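Local coordinates for protein ferritin (Ulva pertusa, PDB 3VNX) that probably oxidises iron(II) and stores the resulting mineral inside a hollow shell of 24 subunits, as ferritins do, at residues 34-39 with 95-100; 46-51 with 88-93; 77-82 with 126-131. One frame throughout, in Å; residues are numbered along the deposited sequence.

Contact 1: residues 34-39 with 95-100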
loop_
_atom_site.group_PDB
_atom_site.type_symbol
_atom_site.label_atom_id
_atom_site.label_comp_id
_atom_site.label_asym_id
_atom_site.label_seq_id
_atom_site.Cartn_x
_atom_site.Cartn_y
_atom_site.Cartn_z
ATOM N N VAL A 34 26.667 -50.670 3.119
ATOM C CA VAL A 34 26.792 -51.428 1.885
ATOM C C VAL A 34 28.131 -51.134 1.224
ATOM O O VAL A 34 28.400 -49.988 0.838
ATOM C CB VAL A 34 25.692 -51.057 0.869
ATOM C CG1 VAL A 34 26.124 -51.464 -0.548
ATOM C CG2 VAL A 34 24.372 -51.679 1.241
ATOM N N GLU A 35 28.962 -52.169 1.083
ATOM C CA GLU A 35 30.270 -52.022 0.445
ATOM C C GLU A 35 31.028 -50.815 0.974
ATOM O O GLU A 35 31.587 -50.033 0.211
ATOM C CB GLU A 35 30.122 -51.915 -1.065
ATOM C CG GLU A 35 29.669 -53.204 -1.712
ATOM C CD GLU A 35 30.740 -54.272 -1.636
ATOM O OE1 GLU A 35 31.921 -53.898 -1.462
ATOM O OE2 GLU A 35 30.404 -55.475 -1.746
ATOM N N TYR A 36 31.033 -50.676 2.292
ATOM C CA TYR A 36 31.696 -49.569 2.944
ATOM C C TYR A 36 32.850 -50.113 3.796
ATOM O O TYR A 36 32.644 -50.526 4.940
ATOM C CB TYR A 36 30.676 -48.772 3.793
ATOM C CG TYR A 36 31.242 -47.468 4.306
ATOM C CD1 TYR A 36 31.582 -46.445 3.425
ATOM C CD2 TYR A 36 31.473 -47.267 5.662
ATOM C CE1 TYR A 36 32.130 -45.242 3.887
ATOM C CE2 TYR A 36 32.016 -46.068 6.132
ATOM C CZ TYR A 36 32.348 -45.063 5.235
ATOM O OH TYR A 36 32.889 -43.878 5.692
ATOM N N HIS A 37 34.057 -50.094 3.225
ATOM C CA HIS A 37 35.237 -50.774 3.771
ATOM C C HIS A 37 35.713 -50.222 5.104
ATOM O O HIS A 37 35.666 -49.015 5.352
ATOM C CB HIS A 37 36.387 -50.728 2.753
ATOM C CG HIS A 37 37.531 -51.656 3.062
ATOM N ND1 HIS A 37 37.638 -52.916 2.513
ATOM C CD2 HIS A 37 38.637 -51.488 3.828
ATOM C CE1 HIS A 37 38.748 -53.494 2.944
ATOM N NE2 HIS A 37 39.377 -52.645 3.735
ATOM N N ILE A 38 36.196 -51.111 5.963
ATOM C CA ILE A 38 36.638 -50.688 7.293
ATOM C C ILE A 38 37.739 -49.656 7.201
ATOM O O ILE A 38 37.804 -48.724 8.001
ATOM C CB ILE A 38 37.130 -51.862 8.138
ATOM C CG1 ILE A 38 38.275 -52.593 7.418
ATOM C CG2 ILE A 38 35.958 -52.801 8.469
ATOM C CD1 ILE A 38 38.880 -53.708 8.224
ATOM N N GLU A 39 38.593 -49.814 6.202
ATOM C CA GLU A 39 39.723 -48.918 6.031
ATOM C C GLU A 39 39.214 -47.509 5.688
ATOM O O GLU A 39 39.693 -46.510 6.220
ATOM C CB GLU A 39 40.656 -49.478 4.956
ATOM C CG GLU A 39 42.054 -48.926 4.993
ATOM C CD GLU A 39 43.005 -49.703 4.103
ATOM O OE1 GLU A 39 42.848 -50.939 4.023
ATOM O OE2 GLU A 39 43.910 -49.076 3.503
ATOM N N ASP A 95 28.692 -36.938 9.738
ATOM C CA ASP A 95 27.413 -37.147 9.085
ATOM C C ASP A 95 27.516 -38.191 7.961
ATOM O O ASP A 95 26.695 -39.105 7.860
ATOM C CB ASP A 95 26.893 -35.819 8.551
ATOM C CG ASP A 95 25.655 -35.982 7.689
ATOM O OD1 ASP A 95 24.611 -36.439 8.211
ATOM O OD2 ASP A 95 25.725 -35.651 6.487
ATOM N N TYR A 96 28.532 -38.071 7.119
ATOM C CA TYR A 96 28.699 -39.065 6.068
ATOM C C TYR A 96 28.959 -40.443 6.667
ATOM O O TYR A 96 28.439 -41.447 6.166
ATOM C CB TYR A 96 29.815 -38.688 5.077
ATOM C CG TYR A 96 29.714 -39.476 3.789
ATOM C CD1 TYR A 96 28.752 -39.143 2.831
ATOM C CD2 TYR A 96 30.555 -40.582 3.536
ATOM C CE1 TYR A 96 28.618 -39.873 1.644
ATOM C CE2 TYR A 96 30.431 -41.323 2.343
ATOM C CZ TYR A 96 29.460 -40.957 1.403
ATOM O OH TYR A 96 29.315 -41.652 0.225
ATOM N N GLN A 97 29.756 -40.483 7.738
ATOM C CA GLN A 97 30.117 -41.743 8.380
ATOM C C GLN A 97 28.870 -42.547 8.737
ATOM O O GLN A 97 28.724 -43.701 8.325
ATOM C CB GLN A 97 30.967 -41.507 9.629
ATOM C CG GLN A 97 31.481 -42.790 10.268
ATOM C CD GLN A 97 32.690 -43.382 9.532
ATOM O OE1 GLN A 97 32.552 -43.971 8.449
ATOM N NE2 GLN A 97 33.884 -43.224 10.124
ATOM N N THR A 98 27.965 -41.930 9.491
ATOM C CA THR A 98 26.752 -42.621 9.906
ATOM C C THR A 98 25.739 -42.737 8.759
ATOM O O THR A 98 24.883 -43.627 8.746
ATOM C CB THR A 98 26.139 -41.965 11.141
ATOM O OG1 THR A 98 26.174 -40.542 10.986
ATOM C CG2 THR A 98 26.952 -42.352 12.379
ATOM N N LYS A 99 25.851 -41.841 7.788
ATOM C CA LYS A 99 25.083 -41.977 6.570
ATOM C C LYS A 99 25.393 -43.323 5.886
ATOM O O LYS A 99 24.484 -44.004 5.421
ATOM C CB LYS A 99 25.347 -40.796 5.625
ATOM C CG LYS A 99 24.313 -40.641 4.498
ATOM C CD LYS A 99 24.543 -39.376 3.651
ATOM C CE LYS A 99 23.905 -38.144 4.289
ATOM N NZ LYS A 99 24.253 -36.866 3.571
ATOM N N ARG A 100 26.667 -43.711 5.831
ATOM C CA ARG A 100 27.056 -44.918 5.093
ATOM C C ARG A 100 27.035 -46.191 5.936
ATOM O O ARG A 100 27.379 -47.265 5.442
ATOM C CB ARG A 100 28.449 -44.763 4.464
ATOM C CG ARG A 100 28.522 -43.853 3.232
ATOM C CD ARG A 100 27.797 -44.435 2.012
ATOM N NE ARG A 100 28.310 -45.755 1.622
ATOM C CZ ARG A 100 29.387 -45.965 0.862
ATOM N NH1 ARG A 100 30.086 -44.936 0.395
ATOM N NH2 ARG A 100 29.762 -47.208 0.564
HETATM O O HOH W 1 27.183 -47.912 3.106
#
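The Tyr36 ring has one face covered by the aliphatic base of Arg100: CB of Arg100 stands 3.7 Å from the ring centroid and only 10° off the normal, a CH-pi contact over the centre. At the edge of that ring, near its plane, lies Gln97, whose OE1 accepts a hydrogen bond from OH of Tyr36 at 2.8 Å. The amide stands nearly perpendicular to the ring, and its NE2 is held by Glu41 and Asn45, which fixes which end of the amide faces the phenol. The guanidinium of Arg100 carries CD1 of Tyr36 on one face, 3.4 Å from CZ of Arg100. Since the two planes differ by 63°, this is one ring atom resting on the group and not a parallel stack. In the guanidinium plane, NH2 of Arg100 bonds to the carbonyl O of Val34 at 3.1 Å, while a water joins NE of Arg100 to N of Val34. Bends at the second and third torsions (chi2 -68°) fold the Arg100 chain back over the ring, so that CB and CZ both meet it. NH1 of Arg100 turns elsewhere, to a salt bridge with Asp154. The contact thus ties the non-helical lead-in to helix 38-66, whose N-cap is His37, to the C-terminal end of helix 73-99, at one end of the ferritin four-helix bundle.

Contact 2: residues 46-51 with 88-93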
loop_
_atom_site.group_PDB
_atom_site.type_symbol
_atom_site.label_atom_id
_atom_site.label_comp_id
_atom_site.label_asym_id
_atom_site.label_seq_id
_atom_site.Cartn_x
_atom_site.Cartn_y
_atom_site.Cartn_z
ATOM N N GLU A 46 39.835 -40.702 10.976
ATOM C CA GLU A 46 41.113 -40.026 11.023
ATOM C C GLU A 46 40.939 -38.561 10.583
ATOM O O GLU A 46 41.368 -37.634 11.269
ATOM C CB GLU A 46 42.140 -40.783 10.161
ATOM C CG GLU A 46 43.482 -40.104 10.064
ATOM O OE1 GLU A 46 43.732 -40.692 12.349
ATOM O OE2 GLU A 46 45.162 -39.235 11.503
ATOM N N GLN A 47 40.286 -38.365 9.445
ATOM C CA GLN A 47 40.112 -37.034 8.877
ATOM C C GLN A 47 39.160 -36.201 9.757
ATOM O O GLN A 47 39.353 -34.999 9.945
ATOM C CB GLN A 47 39.630 -37.142 7.419
ATOM C CG GLN A 47 39.520 -35.810 6.674
ATOM C CD GLN A 47 40.821 -35.033 6.645
ATOM O OE1 GLN A 47 41.905 -35.610 6.538
ATOM N NE2 GLN A 47 40.718 -33.712 6.720
ATOM N N ILE A 48 38.160 -36.842 10.347
ATOM C CA ILE A 48 37.391 -36.149 11.372
ATOM C C ILE A 48 38.333 -35.568 12.432
ATOM O O ILE A 48 38.262 -34.372 12.757
ATOM C CB ILE A 48 36.345 -37.059 12.035
ATOM C CG1 ILE A 48 35.161 -37.258 11.097
ATOM C CG2 ILE A 48 35.858 -36.447 13.341
ATOM C CD1 ILE A 48 34.403 -38.538 11.317
ATOM N N ASN A 49 39.228 -36.402 12.955
ATOM C CA ASN A 49 40.130 -35.950 14.009
ATOM C C ASN A 49 41.039 -34.822 13.545
ATOM O O ASN A 49 41.409 -33.949 14.331
ATOM C CB ASN A 49 40.967 -37.116 14.561
ATOM C CG ASN A 49 41.966 -36.670 15.636
ATOM O OD1 ASN A 49 43.183 -36.720 15.429
ATOM N ND2 ASN A 49 41.451 -36.226 16.785
ATOM N N ILE A 50 41.399 -34.841 12.264
ATOM C CA ILE A 50 42.281 -33.819 11.707
ATOM C C ILE A 50 41.581 -32.450 11.638
ATOM O O ILE A 50 42.177 -31.412 11.955
ATOM C CB ILE A 50 42.806 -34.253 10.327
ATOM C CG1 ILE A 50 43.624 -35.539 10.473
ATOM C CG2 ILE A 50 43.632 -33.142 9.675
ATOM C CD1 ILE A 50 44.358 -35.956 9.233
ATOM N N GLU A 51 40.309 -32.456 11.236
ATOM C CA GLU A 51 39.533 -31.223 11.141
ATOM C C GLU A 51 39.273 -30.740 12.547
ATOM O O GLU A 51 39.443 -29.547 12.868
ATOM C CB GLU A 51 38.191 -31.446 10.422
ATOM C CG GLU A 51 38.283 -32.009 9.001
ATOM C CD GLU A 51 38.770 -31.001 7.941
ATOM O OE1 GLU A 51 39.032 -31.443 6.797
ATOM O OE2 GLU A 51 38.889 -29.786 8.224
ATOM N N GLU A 88 32.728 -27.671 11.747
ATOM C CA GLU A 88 31.646 -28.062 10.854
ATOM C C GLU A 88 32.142 -29.042 9.785
ATOM O O GLU A 88 31.413 -29.943 9.383
ATOM C CB GLU A 88 30.974 -26.821 10.232
ATOM C CG GLU A 88 29.920 -27.114 9.135
ATOM C CD GLU A 88 28.695 -27.932 9.600
ATOM O OE1 GLU A 88 28.220 -28.791 8.809
ATOM O OE2 GLU A 88 28.193 -27.717 10.732
ATOM N N HIS A 89 33.380 -28.876 9.331
ATOM C CA HIS A 89 33.961 -29.859 8.423
ATOM C C HIS A 89 33.988 -31.238 9.074
ATOM O O HIS A 89 33.627 -32.238 8.439
ATOM C CB HIS A 89 35.361 -29.451 7.965
ATOM C CG HIS A 89 35.373 -28.279 7.033
ATOM N ND1 HIS A 89 36.492 -27.502 6.830
ATOM C CD2 HIS A 89 34.401 -27.754 6.250
ATOM C CE1 HIS A 89 36.211 -26.548 5.961
ATOM N NE2 HIS A 89 34.947 -26.676 5.594
ATOM N N ALA A 90 34.409 -31.285 10.342
ATOM C CA ALA A 90 34.402 -32.527 11.112
ATOM C C ALA A 90 32.989 -33.101 11.208
ATOM O O ALA A 90 32.772 -34.303 10.992
ATOM C CB ALA A 90 34.991 -32.306 12.504
ATOM N N HIS A 91 32.029 -32.234 11.519
ATOM C CA HIS A 91 30.619 -32.630 11.590
ATOM C C HIS A 91 30.053 -33.246 10.294
ATOM O O HIS A 91 29.256 -34.199 10.344
ATOM C CB HIS A 91 29.755 -31.439 12.018
ATOM C CG HIS A 91 28.326 -31.800 12.283
ATOM N ND1 HIS A 91 27.929 -32.492 13.408
ATOM C CD2 HIS A 91 27.197 -31.572 11.563
ATOM C CE1 HIS A 91 26.618 -32.672 13.374
ATOM N NE2 HIS A 91 26.153 -32.121 12.267
ATOM N N MET A 92 30.445 -32.702 9.141
ATOM C CA MET A 92 29.993 -33.213 7.842
ATOM C C MET A 92 30.578 -34.611 7.604
ATOM O O MET A 92 29.927 -35.502 7.028
ATOM C CB MET A 92 30.399 -32.255 6.699
ATOM C CG MET A 92 29.750 -30.856 6.742
ATOM S SD MET A 92 30.748 -29.498 6.042
ATOM C CE MET A 92 30.622 -29.790 4.275
ATOM N N LEU A 93 31.820 -34.796 8.045
ATOM C CA LEU A 93 32.466 -36.095 7.884
ATOM C C LEU A 93 31.749 -37.110 8.759
ATOM O O LEU A 93 31.472 -38.218 8.321
ATOM C CB LEU A 93 33.955 -36.022 8.220
ATOM C CG LEU A 93 34.762 -35.267 7.163
ATOM C CD1 LEU A 93 36.102 -34.823 7.722
ATOM C CD2 LEU A 93 34.934 -36.146 5.922
#
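His89, Ala90 and Leu93 meet Gln47, Ile48 and Glu51 across an antiparallel pair of the ferritin four-helix bundle; the short axes approach to 8.2 Å at 165°. At His89, OE2 of Glu51 sits 3.6 Å from CB of His89 and at the edge of the imidazole near ND1, with the carboxylate turned steeply against the ring. ND1 of His89 has a weak hydrogen bond to Glu86, whose carboxylate also comes close to that of Glu51. Next comes Ala90, where the two segments come nearest, the CA atoms of Ile48 and Ala90 being 4.7 Å apart; its methyl is small enough for CB of Glu51 to settle 3.9 Å from CB of Ala90. Beyond CB, the Glu51 chain bends at its second torsion (chi2 -74°), and OE1 of Glu51 receives NE2 of Gln47 at 2.8 Å from above the carboxylate plane, with Asn138 as a further donor. The side chain of Glu51 is about 3 Å from a bound calcium ion, consistent with the metal site of ferritin subunits. With an alanine here the carboxylate is gone, and NE2 of Gln47 and the calcium ion would probably each lose a partner. Leu93 closes the row: its CB packs tightly, 3.4 Å from CG1 of Ile48, the two chains running in opposite directions alongside one another, while CD1 of Leu93 lies 3.7 Å from CG of Gln47 and also touches CG of Glu51.

Contact 3: residues 77-82 with 126-131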
loop_
_atom_site.group_PDB
_atom_site.type_symbol
_atom_site.label_atom_id
_atom_site.label_comp_id
_atom_site.label_asym_id
_atom_site.label_seq_id
_atom_site.Cartn_x
_atom_site.Cartn_y
_atom_site.Cartn_z
ATOM N N LYS A 77 38.537 -12.486 15.073
ATOM C CA LYS A 77 37.242 -12.878 14.527
ATOM C C LYS A 77 37.456 -13.915 13.435
ATOM O O LYS A 77 36.795 -14.976 13.397
ATOM C CB LYS A 77 36.518 -11.648 13.984
ATOM C CG LYS A 77 35.227 -11.908 13.232
ATOM C CD LYS A 77 34.477 -10.578 12.969
ATOM C CE LYS A 77 33.261 -10.764 12.050
ATOM N NZ LYS A 77 33.634 -11.263 10.684
ATOM N N PHE A 78 38.402 -13.602 12.557
ATOM C CA PHE A 78 38.777 -14.505 11.480
ATOM C C PHE A 78 39.066 -15.917 11.993
ATOM O O PHE A 78 38.614 -16.910 11.417
ATOM C CB PHE A 78 40.006 -13.973 10.745
ATOM C CG PHE A 78 40.473 -14.871 9.648
ATOM C CD1 PHE A 78 39.929 -14.766 8.372
ATOM C CD2 PHE A 78 41.447 -15.837 9.889
ATOM C CE1 PHE A 78 40.351 -15.595 7.348
ATOM C CE2 PHE A 78 41.881 -16.668 8.878
ATOM C CZ PHE A 78 41.332 -16.549 7.595
ATOM N N PHE A 79 39.818 -16.016 13.084
ATOM C CA PHE A 79 40.155 -17.338 13.576
ATOM C C PHE A 79 39.010 -18.033 14.293
ATOM O O PHE A 79 38.891 -19.255 14.218
ATOM C CB PHE A 79 41.444 -17.325 14.398
ATOM C CG PHE A 79 42.661 -17.157 13.557
ATOM C CD1 PHE A 79 42.953 -18.083 12.562
ATOM C CD2 PHE A 79 43.497 -16.068 13.729
ATOM C CE1 PHE A 79 44.069 -17.940 11.758
ATOM C CE2 PHE A 79 44.623 -15.912 12.929
ATOM C CZ PHE A 79 44.912 -16.851 11.947
ATOM N N LYS A 80 38.165 -17.274 14.980
ATOM C CA LYS A 80 36.995 -17.897 15.577
ATOM C C LYS A 80 36.137 -18.521 14.474
ATOM O O LYS A 80 35.676 -19.660 14.608
ATOM C CB LYS A 80 36.181 -16.909 16.420
ATOM C CG LYS A 80 34.865 -17.498 16.954
ATOM C CD LYS A 80 35.080 -18.849 17.664
ATOM C CE LYS A 80 33.883 -19.241 18.540
ATOM N NZ LYS A 80 32.626 -19.448 17.766
ATOM N N GLU A 81 35.938 -17.785 13.380
ATOM C CA GLU A 81 35.146 -18.287 12.264
ATOM C C GLU A 81 35.820 -19.504 11.631
ATOM O O GLU A 81 35.186 -20.537 11.408
ATOM C CB GLU A 81 34.918 -17.177 11.236
ATOM C CG GLU A 81 34.021 -16.061 11.765
ATOM C CD GLU A 81 34.044 -14.807 10.907
ATOM O OE1 GLU A 81 34.913 -14.695 10.010
ATOM O OE2 GLU A 81 33.188 -13.928 11.147
ATOM N N ALA A 82 37.115 -19.390 11.347
ATOM C CA ALA A 82 37.834 -20.543 10.813
ATOM C C ALA A 82 37.652 -21.742 11.751
ATOM O O ALA A 82 37.465 -22.875 11.287
ATOM C CB ALA A 82 39.316 -20.231 10.594
ATOM N N TYR A 126 53.167 -14.257 10.656
ATOM C CA TYR A 126 53.526 -15.591 11.108
ATOM C C TYR A 126 52.293 -16.484 11.226
ATOM O O TYR A 126 52.260 -17.574 10.653
ATOM C CB TYR A 126 54.280 -15.539 12.430
ATOM C CG TYR A 126 54.459 -16.906 13.044
ATOM C CD1 TYR A 126 53.914 -17.209 14.291
ATOM C CD2 TYR A 126 55.150 -17.911 12.367
ATOM C CE1 TYR A 126 54.071 -18.469 14.856
ATOM C CE2 TYR A 126 55.312 -19.173 12.923
ATOM C CZ TYR A 126 54.771 -19.444 14.168
ATOM O OH TYR A 126 54.924 -20.690 14.725
ATOM N N ALA A 127 51.286 -16.019 11.964
ATOM C CA ALA A 127 50.034 -16.750 12.100
ATOM C C ALA A 127 49.421 -17.103 10.745
ATOM O O ALA A 127 48.898 -18.217 10.560
ATOM C CB ALA A 127 49.040 -15.960 12.943
ATOM N N MET A 128 49.485 -16.175 9.793
ATOM C CA MET A 128 48.900 -16.446 8.478
ATOM C C MET A 128 49.752 -17.452 7.693
ATOM O O MET A 128 49.235 -18.282 6.929
ATOM C CB MET A 128 48.656 -15.148 7.698
ATOM C CG MET A 128 47.728 -14.182 8.450
ATOM S SD MET A 128 46.197 -14.986 9.032
ATOM C CE MET A 128 45.394 -15.314 7.455
ATOM N N GLU A 129 51.060 -17.400 7.908
ATOM C CA GLU A 129 51.938 -18.399 7.311
ATOM C C GLU A 129 51.701 -19.770 7.952
ATOM O O GLU A 129 51.725 -20.788 7.277
ATOM C CB GLU A 129 53.404 -17.975 7.421
ATOM C CG GLU A 129 53.793 -16.819 6.497
ATOM C CD GLU A 129 55.284 -16.511 6.533
ATOM O OE1 GLU A 129 55.990 -17.035 7.428
ATOM O OE2 GLU A 129 55.753 -15.748 5.662
ATOM N N LEU A 130 51.459 -19.784 9.255
ATOM C CA LEU A 130 51.145 -21.021 9.963
ATOM C C LEU A 130 49.846 -21.595 9.410
ATOM O O LEU A 130 49.774 -22.771 9.050
ATOM C CB LEU A 130 50.988 -20.744 11.459
ATOM C CG LEU A 130 51.244 -21.860 12.472
ATOM C CD1 LEU A 130 50.267 -21.733 13.615
ATOM C CD2 LEU A 130 51.160 -23.246 11.862
ATOM N N ALA A 131 48.826 -20.740 9.342
ATOM C CA ALA A 131 47.512 -21.116 8.818
ATOM C C ALA A 131 47.591 -21.683 7.402
ATOM O O ALA A 131 47.060 -22.757 7.124
ATOM C CB ALA A 131 46.550 -19.916 8.863
#
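Phe79 is the main projection of this contact, and the hollow it enters is formed by Ala127, Met128 and Ala131 on the facing helix. The two alanines lie one helical turn apart and present only methyl groups, leaving a shallow depression that the far end of the phenyl ring occupies. CZ of Phe79 is 4.3 Å from CB of Ala127, and CE1 of Phe79 is at the same distance, 4.3 Å, from CB of Ala131, which lies at the ring edge near its plane. Met128 forms one wall: its SD approaches CZ of Phe79 to 3.7 Å. The sulfur stands 4.9 Å from the Phe79 centroid, 63° off the normal, a Met-aromatic contact of oblique geometry.

Met128 is itself a second bump. Its chain is bent at both the second and third torsions (chi2 -50°), which carries the terminal methyl round to Phe78, and CE of Met128 ends 4.0 Å from CE2 of Phe78. Here too the sulfur is oblique to the ring, SD of Met128 lying 5.4 Å from the Phe78 centroid. The two phenylalanines brace each other within their own helix: CD2 of Phe78 lies over one face of the Phe79 ring, offset toward its rim.

All the touching groups are apolar, and long side chains are needed because the short axes are 13.0 Å apart. Their directions differ by only 17°, as expected for diagonally related, parallel helices of a ferritin bundle. Helices 38-66 and 155-201 flank this diagonal in the all-helical core: Leu61 packs on Phe79 and Phe65 on Ala127 from the first, while Tyr179 and Leu183 pack on Met128 and His176 on Ala131 from the second.

In the fold
All three contacts use helix 73-99, and together they sample much of its length. Contacts 1 and 2 join it to helix 38-66 or the residues leading into it, with centres 14 Å apart, and contact 2 is nested within the chain loop that contact 1 closes. Contact 3 instead spans the bundle to helix 123-151; its centre is 18 Å from that of contact 2 and 32 Å from that of contact 1, on the opposite side of the chain's centre from the latter. Contact 2 alone has a side chain beside bound calcium: Glu51 is about 3 Å from an ion, whereas the side chains of Arg100 and Ala131 are about 11 Å and about 12 Å from a bound calcium ion.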